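Cellulose 1,4-beta-cellobiosidase (Clostridium thermocellum, PDB 3ZQX) is the family 3b carbohydrate-binding module of a cellulosomal cellobiohydrolase, a family that typically binds cellulose, though its own adhesion may be weak. Local coordinates at residues V3-L8 and L138-P143; D32-D37 and D85-A90; Y57-G62 and G95-V100; G64-S69 and L81-V86. The protein carries 1 engineered substitution. One frame throughout, in Å; residues are numbered along the deposited sequence. Where two conformers were deposited one is given.

Interaction 1 of 4, residues V3-L8 and L138-P143; sequences VKVQYL and LVWGTP
Trp140 lays its indole across the backbone between Lys4 and Val5 and makes the largest contribution to the contact. At the root of the side chain, Trp140 CB lies 3.5 Å from Val3 O. The next atom, CG, is anti to the backbone N (chi1 172°), and the ring is turned so that one face lies on strand 3-8. Trp140 CD1 meets Val5 CG2 at 3.9 Å. Trp140 NE1 sits 3.4 Å from Val5 N, but both are donors, so they do not bond. The indole N-H goes instead to Tyr127 O, which helps to hold the ring's rotation. Farther out, the six-membered ring is covered by Lys4 CB in a CH-pi contact, 3.5 Å from the centroid and 14° off the normal. Lys4 CB comes closest to Trp140 CE3, at 3.4 Å. From there the lysine chain runs on extended to a salt bridge with Asp126. Beside the indole, Val3 CG2 touches Val139 CG2 at 3.9 Å. The strand directions differ by 56°, and the two strands belong to different sheets. Val139 and Trp140 both face Leu132, forming a classic beta bulge. Here an outermost strand of the five-stranded sheet packs against the N-terminal strand of the other sheet, as expected in the beta sandwich of family 3 modules.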
# COMPACT_ATOMS: atom_id res chain seq x y z
N VAL A 3 -11.23 -9.29 -2.61
CA VAL A 3 -10.64 -7.96 -2.66
C VAL A 3 -9.39 -7.90 -3.55
O VAL A 3 -8.62 -8.87 -3.64
CB VAL A 3 -10.33 -7.43 -1.25
CG1 VAL A 3 -11.61 -6.94 -0.56
CG2 VAL A 3 -9.63 -8.50 -0.41
N LYS A 4 -9.19 -6.76 -4.20
CA LYS A 4 -8.01 -6.50 -5.02
C LYS A 4 -7.51 -5.09 -4.77
O LYS A 4 -8.22 -4.27 -4.18
CB LYS A 4 -8.32 -6.68 -6.51
CG LYS A 4 -9.30 -5.64 -7.07
CD LYS A 4 -9.55 -5.86 -8.56
CE LYS A 4 -10.49 -4.80 -9.11
NZ LYS A 4 -10.80 -4.99 -10.56
N VAL A 5 -6.29 -4.80 -5.22
CA VAL A 5 -5.70 -3.47 -5.12
C VAL A 5 -5.48 -2.88 -6.49
O VAL A 5 -4.96 -3.56 -7.39
CB VAL A 5 -4.32 -3.51 -4.42
CG1 VAL A 5 -3.67 -2.13 -4.43
CG2 VAL A 5 -4.46 -4.03 -3.01
N GLN A 6 -5.84 -1.61 -6.63
CA GLN A 6 -5.39 -0.79 -7.74
C GLN A 6 -4.38 0.21 -7.22
O GLN A 6 -4.42 0.62 -6.05
CB GLN A 6 -6.55 -0.04 -8.37
CG GLN A 6 -7.70 -0.93 -8.74
CD GLN A 6 -8.75 -0.19 -9.52
OE1 GLN A 6 -9.17 0.90 -9.14
NE2 GLN A 6 -9.15 -0.76 -10.65
N TYR A 7 -3.45 0.60 -8.09
CA TYR A 7 -2.35 1.48 -7.75
C TYR A 7 -2.14 2.50 -8.85
O TYR A 7 -2.42 2.23 -10.02
CB TYR A 7 -1.08 0.64 -7.62
CG TYR A 7 0.28 1.32 -7.70
CD1 TYR A 7 0.87 1.89 -6.58
CD2 TYR A 7 1.01 1.30 -8.88
CE1 TYR A 7 2.14 2.45 -6.64
CE2 TYR A 7 2.28 1.87 -8.95
CZ TYR A 7 2.84 2.44 -7.83
OH TYR A 7 4.11 2.98 -7.92
N LEU A 8 -1.64 3.66 -8.45
CA LEU A 8 -0.99 4.57 -9.37
C LEU A 8 0.17 5.24 -8.65
O LEU A 8 0.19 5.34 -7.42
CB LEU A 8 -1.97 5.60 -9.94
CG LEU A 8 -2.60 6.63 -9.00
CD1 LEU A 8 -1.67 7.80 -8.75
CD2 LEU A 8 -3.93 7.12 -9.56
N LEU A 138 -2.83 -15.12 1.57
CA LEU A 138 -2.59 -14.13 0.53
C LEU A 138 -3.79 -14.20 -0.40
O LEU A 138 -4.09 -15.26 -0.97
CB LEU A 138 -1.33 -14.53 -0.24
CG LEU A 138 -1.00 -13.73 -1.50
CD1 LEU A 138 -0.66 -12.29 -1.13
CD2 LEU A 138 0.16 -14.37 -2.23
N VAL A 139 -4.56 -13.12 -0.47
CA VAL A 139 -5.70 -13.11 -1.38
C VAL A 139 -5.58 -12.27 -2.64
O VAL A 139 -6.36 -12.46 -3.58
CB VAL A 139 -6.99 -12.71 -0.62
CG1 VAL A 139 -7.27 -13.69 0.50
CG2 VAL A 139 -6.88 -11.29 -0.07
N TRP A 140 -4.57 -11.41 -2.72
CA TRP A 140 -4.36 -10.60 -3.90
C TRP A 140 -2.88 -10.33 -4.06
O TRP A 140 -2.21 -9.98 -3.09
CB TRP A 140 -5.11 -9.26 -3.82
CG TRP A 140 -4.72 -8.37 -4.96
CD1 TRP A 140 -3.80 -7.36 -4.94
CD2 TRP A 140 -5.19 -8.45 -6.30
NE1 TRP A 140 -3.68 -6.80 -6.19
CE2 TRP A 140 -4.53 -7.46 -7.04
CE3 TRP A 140 -6.12 -9.28 -6.95
CZ2 TRP A 140 -4.76 -7.26 -8.40
CZ3 TRP A 140 -6.34 -9.08 -8.30
CH2 TRP A 140 -5.67 -8.08 -9.01
N GLY A 141 -2.40 -10.42 -5.29
CA GLY A 141 -1.04 -10.02 -5.58
C GLY A 141 -0.00 -11.07 -5.29
O GLY A 141 -0.30 -12.19 -4.86
N THR A 142 1.22 -10.72 -5.67
CA THR A 142 2.40 -11.56 -5.48
C THR A 142 3.47 -10.83 -4.68
O THR A 142 3.93 -9.78 -5.13
CB THR A 142 2.96 -11.99 -6.83
OG1 THR A 142 1.91 -12.57 -7.61
CG2 THR A 142 4.07 -13.00 -6.65
N PRO A 143 3.84 -11.33 -3.50
CA PRO A 143 4.94 -10.69 -2.76
C PRO A 143 6.29 -11.01 -3.40
O PRO A 143 6.37 -11.88 -4.26
CB PRO A 143 4.83 -11.33 -1.38
CG PRO A 143 4.34 -12.70 -1.67
CD PRO A 143 3.37 -12.55 -2.82

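Interaction 2 of 4, residues D32-D37 and D85-A90; sequences DYSLKD and DVKLPA
Tyr33 and Leu88 belong to a small two-stranded antiparallel sheet and share one of its faces, while Ser34 and Lys87 share the other. Leu35 slants over its two apolar partners. Its CD1 lies 4.0 Å from Val86 CG1, and its CG lies 4.1 Å from Leu88 CB. The Tyr33 ring leads away, and its OH bonds to Asp2, Arg31 and Lys134. Lys36 and Asp85 run side by side in the same direction, with Lys36 CD 4.0 Å from Asp85 CG. The end of the lysine then bends, and its NZ pairs with Asp37 OD1 instead. Beneath these side chains, Tyr33 and Leu88 exchange two backbone bonds, and Leu35 N continues the ladder to Val86 O. At the far end, Asp32 OD1 accepts from Ala90 N at 2.8 Å, on the anti side but well out of the carboxylate plane. Ser34 OG, anti to its own N (chi1 174°), accepts from Lys36 N in an ST turn and turns its proton toward Asp85. Two donors therefore hold Asp85 OD1: Lys87 NZ at 2.8 Å on the syn side, and Ser34 OG at 2.6 Å on the anti side, well out of the plane.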
# COMPACT_ATOMS: atom_id res chain seq x y z
N ASP A 32 -19.32 -9.08 2.13
CA ASP A 32 -18.92 -7.85 2.81
C ASP A 32 -17.80 -8.18 3.79
O ASP A 32 -17.75 -9.29 4.35
CB ASP A 32 -20.06 -7.28 3.65
CG ASP A 32 -21.26 -6.82 2.84
OD1 ASP A 32 -21.27 -6.84 1.60
OD2 ASP A 32 -22.24 -6.42 3.50
N TYR A 33 -16.92 -7.21 4.04
CA TYR A 33 -15.88 -7.37 5.04
C TYR A 33 -15.80 -6.16 5.95
O TYR A 33 -16.34 -5.09 5.63
CB TYR A 33 -14.51 -7.50 4.37
CG TYR A 33 -14.34 -8.71 3.50
CD1 TYR A 33 -14.54 -9.99 4.01
CD2 TYR A 33 -13.95 -8.58 2.18
CE1 TYR A 33 -14.38 -11.10 3.22
CE2 TYR A 33 -13.77 -9.69 1.38
CZ TYR A 33 -13.98 -10.95 1.91
OH TYR A 33 -13.80 -12.08 1.15
N SER A 34 -15.11 -6.33 7.07
CA SER A 34 -14.51 -5.20 7.74
C SER A 34 -13.05 -5.08 7.30
O SER A 34 -12.32 -6.07 7.26
CB SER A 34 -14.53 -5.37 9.25
OG SER A 34 -13.80 -4.30 9.83
N LEU A 35 -12.64 -3.86 6.97
CA LEU A 35 -11.25 -3.60 6.67
C LEU A 35 -10.32 -3.95 7.83
O LEU A 35 -9.12 -4.13 7.61
CB LEU A 35 -11.05 -2.15 6.23
CG LEU A 35 -11.51 -1.87 4.81
CD1 LEU A 35 -11.79 -0.39 4.61
CD2 LEU A 35 -10.46 -2.34 3.81
N LYS A 36 -10.84 -4.08 9.04
CA LYS A 36 -9.99 -4.47 10.16
C LYS A 36 -9.35 -5.84 9.91
O LYS A 36 -8.32 -6.16 10.52
CB LYS A 36 -10.77 -4.50 11.46
CG LYS A 36 -11.64 -5.73 11.63
CD LYS A 36 -12.47 -5.67 12.90
CE LYS A 36 -13.37 -6.90 13.02
NZ LYS A 36 -12.58 -8.16 13.04
N ASP A 37 -9.95 -6.62 9.01
CA ASP A 37 -9.47 -7.97 8.70
C ASP A 37 -8.53 -8.04 7.49
O ASP A 37 -8.08 -9.13 7.12
CB ASP A 37 -10.66 -8.91 8.49
CG ASP A 37 -11.44 -9.12 9.76
OD1 ASP A 37 -10.82 -9.20 10.84
OD2 ASP A 37 -12.68 -9.20 9.68
N ASP A 85 -12.22 -0.58 12.15
CA ASP A 85 -13.33 -1.41 11.70
C ASP A 85 -14.21 -0.49 10.87
O ASP A 85 -15.21 0.06 11.33
CB ASP A 85 -14.08 -1.88 12.98
CG ASP A 85 -15.26 -2.80 12.70
OD1 ASP A 85 -15.43 -3.26 11.57
OD2 ASP A 85 -16.02 -3.09 13.65
N VAL A 86 -13.95 -0.56 9.57
CA VAL A 86 -14.64 0.21 8.55
C VAL A 86 -15.14 -0.85 7.60
O VAL A 86 -14.37 -1.67 7.10
CB VAL A 86 -13.72 1.19 7.78
CG1 VAL A 86 -14.46 1.79 6.60
CG2 VAL A 86 -13.22 2.29 8.71
N LYS A 87 -16.45 -0.86 7.38
CA LYS A 87 -17.05 -1.88 6.56
C LYS A 87 -16.82 -1.58 5.09
O LYS A 87 -16.95 -0.42 4.64
CB LYS A 87 -18.56 -1.98 6.87
CG LYS A 87 -18.91 -2.00 8.37
CD LYS A 87 -18.20 -3.12 9.12
CE LYS A 87 -18.72 -3.22 10.56
NZ LYS A 87 -18.04 -4.31 11.32
N LEU A 88 -16.49 -2.63 4.34
CA LEU A 88 -16.25 -2.58 2.90
C LEU A 88 -17.19 -3.59 2.24
O LEU A 88 -16.92 -4.80 2.25
CB LEU A 88 -14.80 -2.93 2.59
CG LEU A 88 -14.47 -2.99 1.09
CD1 LEU A 88 -14.62 -1.62 0.45
CD2 LEU A 88 -13.07 -3.55 0.87
N PRO A 89 -18.33 -3.12 1.74
CA PRO A 89 -19.31 -4.07 1.21
C PRO A 89 -18.87 -4.75 -0.09
O PRO A 89 -18.05 -4.22 -0.84
CB PRO A 89 -20.53 -3.19 0.94
CG PRO A 89 -19.94 -1.85 0.62
CD PRO A 89 -18.78 -1.73 1.58
N ALA A 90 -19.45 -5.91 -0.34
CA ALA A 90 -19.32 -6.58 -1.62
C ALA A 90 -19.68 -5.59 -2.73
O ALA A 90 -20.70 -4.91 -2.67
CB ALA A 90 -20.25 -7.79 -1.68

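Interaction 3 of 4, residues Y57-G62 and G95-V100; sequences YYTPIG and GEIQFV
Glu96 O accepts one hydrogen bond across the contact, from Thr59 OG1 at 2.8 Å. Two carbons crowd the same oxygen: Thr59 CA makes a CA-H...O contact with it at 3.3 Å, and Pro60 CD closes in to 3.1 Å. The hydroxyl gets there because Thr59 OG1 is anti to the backbone N (chi1 -179°), and it also lies alongside Ile97 CG1. The main-chain link is Gln98 N to Tyr58 O at 3.2 Å. Outside this backbone pair, Glu96 meets the Tyr58 ring at its edge. Glu96 CD is 3.7 Å from Tyr58 CD2, and the carboxylate and ring planes stand 88° apart. Gln98 NE2 holds Glu96 OE1 from above the carboxylate plane, and Lys22 adds a salt bridge to the same oxygen. Tyr57 CE2 touches Val100 CG2 at 4.0 Å, while the Tyr57 hydroxyl bonds to Arg102. Segment 57-62 then leaves strand 97-103 in a type I turn from Thr59 to Gly62. Two hydrogen bonds join loop and strand, using the carbonyl acceptors Tyr58 O and Glu96 O. Tyr58 N is buried without a partner. With the Tyr58 edge against Glu96, this is consistent with a link made largely of side-chain packing.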
# COMPACT_ATOMS: atom_id res chain seq x y z
N TYR A 57 -2.72 12.03 3.01
CA TYR A 57 -3.34 13.35 2.96
C TYR A 57 -4.83 13.29 2.68
O TYR A 57 -5.53 14.25 3.00
CB TYR A 57 -2.62 14.27 1.96
CG TYR A 57 -1.22 14.61 2.41
CD1 TYR A 57 -1.02 15.36 3.55
CD2 TYR A 57 -0.11 14.14 1.73
CE1 TYR A 57 0.24 15.67 4.00
CE2 TYR A 57 1.17 14.44 2.18
CZ TYR A 57 1.34 15.20 3.31
OH TYR A 57 2.61 15.49 3.76
N TYR A 58 -5.30 12.26 1.98
CA TYR A 58 -6.73 12.07 1.85
C TYR A 58 -7.10 10.62 1.60
O TYR A 58 -6.44 9.95 0.82
CB TYR A 58 -7.25 12.92 0.70
CG TYR A 58 -8.71 12.68 0.43
CD1 TYR A 58 -9.68 13.12 1.31
CD2 TYR A 58 -9.11 11.99 -0.71
CE1 TYR A 58 -11.03 12.88 1.07
CE2 TYR A 58 -10.45 11.75 -0.96
CZ TYR A 58 -11.40 12.20 -0.06
OH TYR A 58 -12.73 11.96 -0.31
N THR A 59 -8.17 10.15 2.23
CA THR A 59 -8.89 8.98 1.76
C THR A 59 -10.36 9.10 2.17
O THR A 59 -10.64 9.59 3.26
CB THR A 59 -8.26 7.67 2.27
OG1 THR A 59 -8.98 6.56 1.75
CG2 THR A 59 -8.25 7.59 3.79
N PRO A 60 -11.30 8.60 1.35
CA PRO A 60 -12.71 8.70 1.76
C PRO A 60 -13.06 7.92 3.03
O PRO A 60 -14.05 8.25 3.68
CB PRO A 60 -13.47 8.11 0.56
CG PRO A 60 -12.56 8.32 -0.60
CD PRO A 60 -11.16 8.15 -0.05
N ILE A 61 -12.27 6.91 3.38
CA ILE A 61 -12.57 6.10 4.57
C ILE A 61 -12.07 6.78 5.85
O ILE A 61 -12.30 6.28 6.95
CB ILE A 61 -12.02 4.65 4.46
CG1 ILE A 61 -10.48 4.63 4.40
CG2 ILE A 61 -12.62 3.94 3.25
CD1 ILE A 61 -9.89 3.24 4.52
N GLY A 62 -11.35 7.87 5.65
CA GLY A 62 -10.77 8.75 6.65
C GLY A 62 -9.36 8.28 6.98
O GLY A 62 -9.14 7.11 7.30
N GLY A 95 -12.13 3.71 -2.45
CA GLY A 95 -11.71 4.93 -3.10
C GLY A 95 -10.24 5.18 -2.81
O GLY A 95 -9.58 4.39 -2.13
N GLU A 96 -9.72 6.28 -3.32
CA GLU A 96 -8.29 6.53 -3.23
C GLU A 96 -7.79 6.53 -1.79
O GLU A 96 -8.42 7.10 -0.89
CB GLU A 96 -7.93 7.84 -3.91
CG GLU A 96 -8.53 9.08 -3.25
CD GLU A 96 -8.11 10.36 -3.93
OE1 GLU A 96 -6.90 10.62 -4.02
OE2 GLU A 96 -9.00 11.12 -4.37
N ILE A 97 -6.67 5.85 -1.59
CA ILE A 97 -5.91 5.99 -0.36
C ILE A 97 -4.59 6.60 -0.78
O ILE A 97 -3.71 5.91 -1.32
CB ILE A 97 -5.67 4.62 0.32
CG1 ILE A 97 -7.00 3.89 0.55
CG2 ILE A 97 -4.90 4.81 1.61
CD1 ILE A 97 -6.83 2.45 1.03
N GLN A 98 -4.41 7.89 -0.51
CA GLN A 98 -3.16 8.53 -0.86
C GLN A 98 -2.10 8.02 0.09
O GLN A 98 -2.37 7.78 1.27
CB GLN A 98 -3.29 10.04 -0.77
CG GLN A 98 -4.26 10.59 -1.80
CD GLN A 98 -4.34 12.09 -1.84
OE1 GLN A 98 -3.51 12.80 -1.24
NE2 GLN A 98 -5.32 12.60 -2.56
N PHE A 99 -0.88 7.85 -0.41
CA PHE A 99 0.20 7.48 0.48
C PHE A 99 1.49 8.19 0.16
O PHE A 99 1.84 8.38 -1.01
CB PHE A 99 0.42 5.95 0.55
CG PHE A 99 1.06 5.33 -0.68
CD1 PHE A 99 0.30 5.01 -1.80
CD2 PHE A 99 2.41 5.00 -0.68
CE1 PHE A 99 0.90 4.42 -2.91
CE2 PHE A 99 3.00 4.40 -1.77
CZ PHE A 99 2.25 4.11 -2.89
N VAL A 100 2.17 8.58 1.23
CA VAL A 100 3.54 9.06 1.19
C VAL A 100 4.33 8.26 2.22
O VAL A 100 3.85 8.02 3.34
CB VAL A 100 3.61 10.56 1.56
CG1 VAL A 100 5.02 10.97 1.96
CG2 VAL A 100 3.10 11.40 0.40

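Interaction 4 of 4, residues G64-S69 and L81-V86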
# COMPACT_ATOMS: atom_id res chain seq x y z
N GLY A 64 -7.68 8.75 9.61
CA GLY A 64 -7.61 8.28 10.98
C GLY A 64 -8.00 6.82 11.15
O GLY A 64 -7.77 6.23 12.21
N ASN A 65 -8.58 6.24 10.11
CA ASN A 65 -8.93 4.82 10.14
C ASN A 65 -7.84 3.92 9.58
O ASN A 65 -8.02 2.71 9.51
CB ASN A 65 -10.26 4.60 9.43
CG ASN A 65 -11.41 5.09 10.26
OD1 ASN A 65 -11.46 4.83 11.46
ND2 ASN A 65 -12.33 5.84 9.65
N LEU A 66 -6.71 4.51 9.19
CA LEU A 66 -5.56 3.75 8.73
C LEU A 66 -4.62 3.47 9.89
O LEU A 66 -4.43 4.30 10.78
CB LEU A 66 -4.80 4.54 7.66
CG LEU A 66 -5.61 5.01 6.45
CD1 LEU A 66 -4.78 5.85 5.51
CD2 LEU A 66 -6.20 3.81 5.72
N ILE A 67 -4.02 2.28 9.87
CA ILE A 67 -3.07 1.86 10.89
C ILE A 67 -1.79 1.43 10.17
O ILE A 67 -1.66 0.27 9.77
CB ILE A 67 -3.63 0.71 11.74
CG1 ILE A 67 -4.99 1.07 12.33
CG2 ILE A 67 -2.65 0.34 12.85
CD1 ILE A 67 -5.69 -0.07 13.04
N PRO A 68 -0.87 2.37 9.93
CA PRO A 68 0.36 2.04 9.21
C PRO A 68 1.43 1.42 10.08
O PRO A 68 1.57 1.77 11.25
CB PRO A 68 0.83 3.41 8.70
CG PRO A 68 0.37 4.36 9.78
CD PRO A 68 -0.97 3.81 10.23
N SER A 69 2.26 0.58 9.47
CA SER A 69 3.45 0.06 10.11
C SER A 69 4.45 -0.31 9.03
O SER A 69 4.13 -0.25 7.84
CB SER A 69 3.11 -1.16 11.00
OG SER A 69 2.52 -2.20 10.25
N LEU A 81 -0.34 -1.51 5.62
CA LEU A 81 -1.53 -0.82 6.08
C LEU A 81 -2.53 -1.80 6.63
O LEU A 81 -2.90 -2.78 5.97
CB LEU A 81 -2.21 -0.02 4.97
CG LEU A 81 -1.41 1.16 4.44
CD1 LEU A 81 -2.21 1.87 3.37
CD2 LEU A 81 -1.03 2.11 5.58
N GLU A 82 -2.93 -1.53 7.86
CA GLU A 82 -4.07 -2.15 8.48
C GLU A 82 -5.11 -1.06 8.69
O GLU A 82 -4.88 0.11 8.36
CB GLU A 82 -3.67 -2.85 9.78
CG GLU A 82 -2.88 -4.11 9.51
CD GLU A 82 -2.24 -4.69 10.74
OE1 GLU A 82 -1.32 -4.05 11.28
OE2 GLU A 82 -2.66 -5.78 11.18
N PHE A 83 -6.27 -1.43 9.22
CA PHE A 83 -7.42 -0.54 9.26
C PHE A 83 -8.20 -0.75 10.53
O PHE A 83 -8.22 -1.84 11.10
CB PHE A 83 -8.35 -0.83 8.07
CG PHE A 83 -7.66 -0.74 6.74
CD1 PHE A 83 -7.01 -1.85 6.22
CD2 PHE A 83 -7.66 0.44 6.01
CE1 PHE A 83 -6.33 -1.77 5.00
CE2 PHE A 83 -6.99 0.52 4.79
CZ PHE A 83 -6.34 -0.58 4.29
N LYS A 84 -8.87 0.30 10.96
CA LYS A 84 -9.90 0.19 11.98
C LYS A 84 -11.14 -0.47 11.38
O LYS A 84 -11.13 -0.85 10.19
CB LYS A 84 -10.22 1.57 12.54
CG LYS A 84 -9.04 2.18 13.29
CD LYS A 84 -9.40 3.49 13.97
CE LYS A 84 -8.18 4.09 14.64
NZ LYS A 84 -8.47 5.47 15.14
N ASP A 85 -12.22 -0.58 12.15
CA ASP A 85 -13.33 -1.41 11.70
C ASP A 85 -14.21 -0.49 10.87
O ASP A 85 -15.21 0.06 11.33
CB ASP A 85 -14.08 -1.88 12.98
CG ASP A 85 -15.26 -2.80 12.70
OD1 ASP A 85 -15.43 -3.26 11.57
OD2 ASP A 85 -16.02 -3.09 13.65
N VAL A 86 -13.95 -0.56 9.57
CA VAL A 86 -14.64 0.21 8.55
C VAL A 86 -15.14 -0.85 7.60
O VAL A 86 -14.37 -1.67 7.10
CB VAL A 86 -13.72 1.19 7.78
CG1 VAL A 86 -14.46 1.79 6.60
CG2 VAL A 86 -13.22 2.29 8.71
O HOH W 1 -11.07 6.79 13.49
O HOH W 2 -0.08 -1.96 10.28
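A beta hairpin pairs strand 66-71 with strand 78-83, and Ile67 and Glu82 are its hydrogen-bonded pair here. Ile67 N gives to Glu82 O at 2.8 Å, and Glu82 N gives back to Ile67 O at 2.9 Å. One bond further on, Asn65 O takes Lys84 N. The Lys84 side chain then runs extended past the oxygen end of the Asn65 amide, at about a right angle to that side chain. Lys84 CD passes 3.5 Å from Asn65 OD1, and Lys84 NZ ends on Gly64 O at 3.1 Å. Val86 CG2 sits over a face of the Asn65 amide, 3.7 Å from Asn65 CG, while Asn65 ND2 bonds to Ile61 O. Leu66 and Phe83 lie side by side, pointing the same way, with Leu66 CD2 3.5 Å from Phe83 CE2. On that same face Pro68 CB meets Leu81 CD2. A water ties the outer face together, bonded to Ile67 O, Ser69 OG and Glu82 OE1. Strand 66-71 is outermost in the five-stranded sheet, and strand 78-83 passes the pairing on to strand 38-43. Leu66 and Leu81 touch Phe54 of strand 52-55, and Phe83 reaches Ile25 of strand 15-27.

Interaction 1 joins the two ends of the module, and the other three lie between its segments along the chain. It shares the six-stranded sheet with interaction 3, where Tyr7 packs on Phe99, and the five-stranded sheet with interaction 4. The centres of interactions 1 and 4 are about 17 Å apart, and they do not touch. Interactions 2 and 4 share Asp85 and Val86, with centres about 11 Å apart, so the hairpin runs straight into the small sheet. Leu35, Ile61, Leu66, Phe83 and Ile97 form an apolar cluster linking interactions 2, 3 and 4, and Val3 packs on Tyr33 and Leu88 to bring in interaction 1. Together the contacts link the two larger sheets and the small two-stranded sheet.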